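Local coordinates for protein histone-lysine N-methyltransferase SETMAR (Homo sapiens, PDB 3K9K) that methylates histone H3 and, through the mariner transposase domain represented here, binds DNA and keeps some nuclease activity, the fusion protein acting in double-strand break repair, at residues 10-15 with 51-56. The protein carries 3 engineered substitutions. Residues are numbered along the deposited sequence; the frame is centred on the assembly and turned at random.
Sequences KLDKWV and DEKWIL
K13 reaches out from a small hairpin to the strand that carries D51, a magnesium-binding residue of the transposase domain. Its ammonium group hydrogen-bonds to the backbone carbonyl of E52, with 2.5 Å between NZ of K13 and O of E52. The C=O...N angle is 158° and the donor sits 20° out of the carbonyl plane. The aliphatic part of K13 gets there by bending at chi2 (-77°) and then running extended. It lies alongside the D51 side chain, the two pointing opposite ways, and its CE comes 4.0 Å from OD1 of D51. The charges stay apart: NZ of K13 is 4.1 Å from OD2 of D51, too far for a salt bridge. That same OD2 accepts the backbone N-H of E52 through its anti lone pair, which helps fix the carboxylate's rotation. With an alanine here instead of K13, the E52 carbonyl would probably lose this donor and a gap would be likely to open beside D51.

K53, a methylation site, meets the K13 ammonium through its CB, 4.1 Å from NZ of K13. Further along, the K53 and D12 side chains cross at a slant, CE of K53 4.2 Å from OD2 of D12, but the K53 ammonium is taken by N186. D12 makes its other link through a water that donates to its OD1 and to the carbonyl of W54.

The turn from K10 to K13 is type I', closing the two-stranded hairpin 9-10/13-14. This hairpin approaches strand 47-56 of the RNase H-like sheet without joining it: that strand pairs with 85-93 through D51, K53 and I55, while helix 176-189 packs against D12, K13, D51 and K53.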
ATOM      1  N   LYS A  10       3.832 -20.052   9.899  1.00 94.55           N
ATOM      2  CA  LYS A  10       4.077 -19.058  10.948  1.00 87.39           C
ATOM      3  C   LYS A  10       2.740 -18.480  11.369  1.00 81.89           C
ATOM      4  O   LYS A  10       1.916 -18.138  10.522  1.00 85.65           O
ATOM      5  CB  LYS A  10       4.991 -17.936  10.453  1.00 83.66           C
ATOM      6  CG  LYS A  10       5.181 -16.780  11.433  1.00 79.84           C
ATOM      7  CD  LYS A  10       6.088 -15.697  10.832  1.00 82.51           C
ATOM      8  CE  LYS A  10       6.073 -14.405  11.653  1.00 72.79           C
ATOM      9  NZ  LYS A  10       6.856 -14.520  12.913  1.00 79.98           N
ATOM     10  N   LEU A  11       2.517 -18.387  12.674  1.00 75.59           N
ATOM     11  CA  LEU A  11       1.261 -17.862  13.207  1.00 79.88           C
ATOM     12  C   LEU A  11       0.016 -18.482  12.560  1.00 86.09           C
ATOM     13  O   LEU A  11      -1.067 -17.890  12.591  1.00 85.03           O
ATOM     14  CB  LEU A  11       1.232 -16.336  13.103  1.00 78.41           C
ATOM     15  CG  LEU A  11       1.990 -15.653  14.237  1.00 75.86           C
ATOM     16  CD1 LEU A  11       2.427 -14.246  13.867  1.00 63.12           C
ATOM     17  CD2 LEU A  11       1.134 -15.661  15.496  1.00 71.02           C
ATOM     18  N   ASP A  12       0.193 -19.672  11.982  1.00 86.75           N
ATOM     19  CA  ASP A  12      -0.884 -20.474  11.382  1.00 83.97           C
ATOM     20  C   ASP A  12      -0.884 -20.463   9.850  1.00 82.53           C
ATOM     21  O   ASP A  12      -1.509 -21.319   9.225  1.00 77.86           O
ATOM     22  CB  ASP A  12      -2.270 -20.095  11.939  1.00 84.47           C
ATOM     23  CG  ASP A  12      -2.641 -20.889  13.196  1.00 93.18           C
ATOM     24  OD1 ASP A  12      -2.773 -22.133  13.101  1.00 93.59           O
ATOM     25  OD2 ASP A  12      -2.809 -20.270  14.274  1.00 88.32           O
ATOM     26  N   LYS A  13      -0.171 -19.513   9.251  1.00 81.41           N
ATOM     27  CA  LYS A  13      -0.239 -19.321   7.805  1.00 79.05           C
ATOM     28  C   LYS A  13       1.069 -19.663   7.098  1.00 83.62           C
ATOM     29  O   LYS A  13       2.145 -19.583   7.686  1.00 89.66           O
ATOM     30  CB  LYS A  13      -0.650 -17.884   7.473  1.00 72.19           C
ATOM     31  CG  LYS A  13      -1.576 -17.226   8.499  1.00 75.38           C
ATOM     32  CD  LYS A  13      -3.018 -17.712   8.393  1.00 75.75           C
ATOM     33  CE  LYS A  13      -3.896 -17.034   9.440  1.00 71.70           C
ATOM     34  NZ  LYS A  13      -5.063 -17.874   9.833  1.00 77.48           N
ATOM     35  N   TRP A  14       0.958 -20.025   5.824  1.00 85.03           N
ATOM     36  CA  TRP A  14       2.094 -20.475   5.019  1.00 94.53           C
ATOM     37  C   TRP A  14       3.045 -19.367   4.555  1.00 93.49           C
ATOM     38  O   TRP A  14       2.862 -18.801   3.475  1.00 88.85           O
ATOM     39  CB  TRP A  14       1.585 -21.209   3.778  1.00 94.47           C
ATOM     40  CG  TRP A  14       1.265 -22.648   3.995  1.00105.00           C
ATOM     41  CD1 TRP A  14       0.121 -23.298   3.630  1.00104.20           C
ATOM     42  CD2 TRP A  14       2.104 -23.629   4.618  1.00107.99           C
ATOM     43  NE1 TRP A  14       0.196 -24.621   3.987  1.00108.97           N
ATOM     44  CE2 TRP A  14       1.403 -24.851   4.594  1.00110.51           C
ATOM     45  CE3 TRP A  14       3.381 -23.594   5.195  1.00102.27           C
ATOM     46  CZ2 TRP A  14       1.934 -26.025   5.124  1.00107.81           C
ATOM     47  CZ3 TRP A  14       3.903 -24.757   5.719  1.00101.16           C
ATOM     48  CH2 TRP A  14       3.182 -25.956   5.683  1.00106.62           C
ATOM     49  N   VAL A  15       4.079 -19.086   5.341  1.00 91.02           N
ATOM     50  CA  VAL A  15       5.069 -18.088   4.945  1.00 88.51           C
ATOM     51  C   VAL A  15       6.469 -18.676   4.738  1.00 96.54           C
ATOM     52  O   VAL A  15       6.967 -19.406   5.594  1.00101.18           O
ATOM     53  CB  VAL A  15       5.149 -16.947   5.966  1.00 87.94           C
ATOM     54  CG1 VAL A  15       5.321 -17.502   7.367  1.00 89.15           C
ATOM     55  CG2 VAL A  15       6.288 -16.026   5.614  1.00 84.80           C
ATOM     56  N   ASP A  51      -9.311 -11.986  10.233  1.00 61.39           N
ATOM     57  CA  ASP A  51      -8.658 -13.104   9.551  1.00 56.91           C
ATOM     58  C   ASP A  51      -9.372 -14.436   9.845  1.00 63.95           C
ATOM     59  O   ASP A  51     -10.283 -14.501  10.675  1.00 57.20           O
ATOM     60  CB  ASP A  51      -7.160 -13.165   9.880  1.00 53.99           C
ATOM     61  CG  ASP A  51      -6.333 -13.767   8.747  1.00 62.71           C
ATOM     62  OD1 ASP A  51      -5.170 -13.354   8.553  1.00 61.74           O
ATOM     63  OD2 ASP A  51      -6.841 -14.655   8.038  1.00 65.14           O
ATOM     64  N   GLU A  52      -8.948 -15.484   9.146  1.00 68.05           N
ATOM     65  CA  GLU A  52      -9.653 -16.764   9.103  1.00 67.55           C
ATOM     66  C   GLU A  52      -8.768 -17.900   9.619  1.00 72.73           C
ATOM     67  O   GLU A  52      -7.565 -17.922   9.367  1.00 71.80           O
ATOM     68  CB  GLU A  52     -10.060 -17.067   7.661  1.00 63.50           C
ATOM     69  CG  GLU A  52      -8.886 -17.462   6.775  1.00 67.03           C
ATOM     70  CD  GLU A  52      -9.244 -17.509   5.300  1.00 84.34           C
ATOM     71  OE1 GLU A  52     -10.280 -16.917   4.926  1.00 84.22           O
ATOM     72  OE2 GLU A  52      -8.486 -18.131   4.515  1.00 88.42           O
ATOM     73  N   LYS A  53      -9.360 -18.859  10.322  1.00 74.50           N
ATOM     74  CA  LYS A  53      -8.561 -19.890  10.979  1.00 75.87           C
ATOM     75  C   LYS A  53      -9.290 -21.209  11.231  1.00 79.72           C
ATOM     76  O   LYS A  53     -10.215 -21.283  12.051  1.00 72.98           O
ATOM     77  CB  LYS A  53      -8.029 -19.345  12.302  1.00 77.46           C
ATOM     78  CG  LYS A  53      -7.535 -20.388  13.282  1.00 68.79           C
ATOM     79  CD  LYS A  53      -7.780 -19.892  14.684  1.00 69.02           C
ATOM     80  CE  LYS A  53      -6.765 -20.432  15.663  1.00 76.63           C
ATOM     81  NZ  LYS A  53      -7.082 -19.980  17.050  1.00 74.17           N
ATOM     82  N   TRP A  54      -8.847 -22.249  10.530  1.00 83.15           N
ATOM     83  CA  TRP A  54      -9.280 -23.617  10.806  1.00 79.96           C
ATOM     84  C   TRP A  54      -9.141 -23.967  12.284  1.00 79.49           C
ATOM     85  O   TRP A  54      -8.029 -24.166  12.773  1.00 81.61           O
ATOM     86  CB  TRP A  54      -8.425 -24.595  10.015  1.00 75.69           C
ATOM     87  CG  TRP A  54      -8.790 -24.712   8.584  1.00 81.47           C
ATOM     88  CD1 TRP A  54      -7.951 -24.606   7.510  1.00 80.03           C
ATOM     89  CD2 TRP A  54     -10.091 -24.976   8.056  1.00 81.57           C
ATOM     90  NE1 TRP A  54      -8.653 -24.790   6.344  1.00 88.89           N
ATOM     91  CE2 TRP A  54      -9.970 -25.018   6.652  1.00 88.29           C
ATOM     92  CE3 TRP A  54     -11.348 -25.182   8.633  1.00 83.20           C
ATOM     93  CZ2 TRP A  54     -11.060 -25.253   5.814  1.00 92.65           C
ATOM     94  CZ3 TRP A  54     -12.431 -25.416   7.800  1.00 89.92           C
ATOM     95  CH2 TRP A  54     -12.280 -25.448   6.406  1.00 93.79           C
ATOM     96  N   ILE A  55     -10.264 -24.037  12.994  1.00 80.05           N
ATOM     97  CA  ILE A  55     -10.281 -24.569  14.354  1.00 82.24           C
ATOM     98  C   ILE A  55     -10.277 -26.095  14.300  1.00 85.71           C
ATOM     99  O   ILE A  55     -10.954 -26.704  13.466  1.00 86.56           O
ATOM    100  CB  ILE A  55     -11.515 -24.094  15.146  1.00 81.35           C
ATOM    101  CG1 ILE A  55     -11.504 -22.574  15.276  1.00 67.82           C
ATOM    102  CG2 ILE A  55     -11.577 -24.774  16.522  1.00 67.93           C
ATOM    103  CD1 ILE A  55     -12.505 -22.038  16.262  1.00 68.34           C
ATOM    104  N   LEU A  56      -9.507 -26.722  15.178  1.00 89.65           N
ATOM    105  CA  LEU A  56      -9.397 -28.174  15.139  1.00 89.38           C
ATOM    106  C   LEU A  56     -10.175 -28.830  16.265  1.00 87.07           C
ATOM    107  O   LEU A  56     -10.435 -28.213  17.300  1.00 82.25           O
ATOM    108  CB  LEU A  56      -7.934 -28.614  15.129  1.00 84.01           C
ATOM    109  CG  LEU A  56      -7.231 -28.155  13.850  1.00 84.28           C
ATOM    110  CD1 LEU A  56      -6.046 -29.041  13.516  1.00 79.38           C
ATOM    111  CD2 LEU A  56      -8.217 -28.140  12.697  1.00 84.03           C
TER
HETATM  112  O   HOH W   1      -4.824 -24.470  12.683  1.00 63.11           O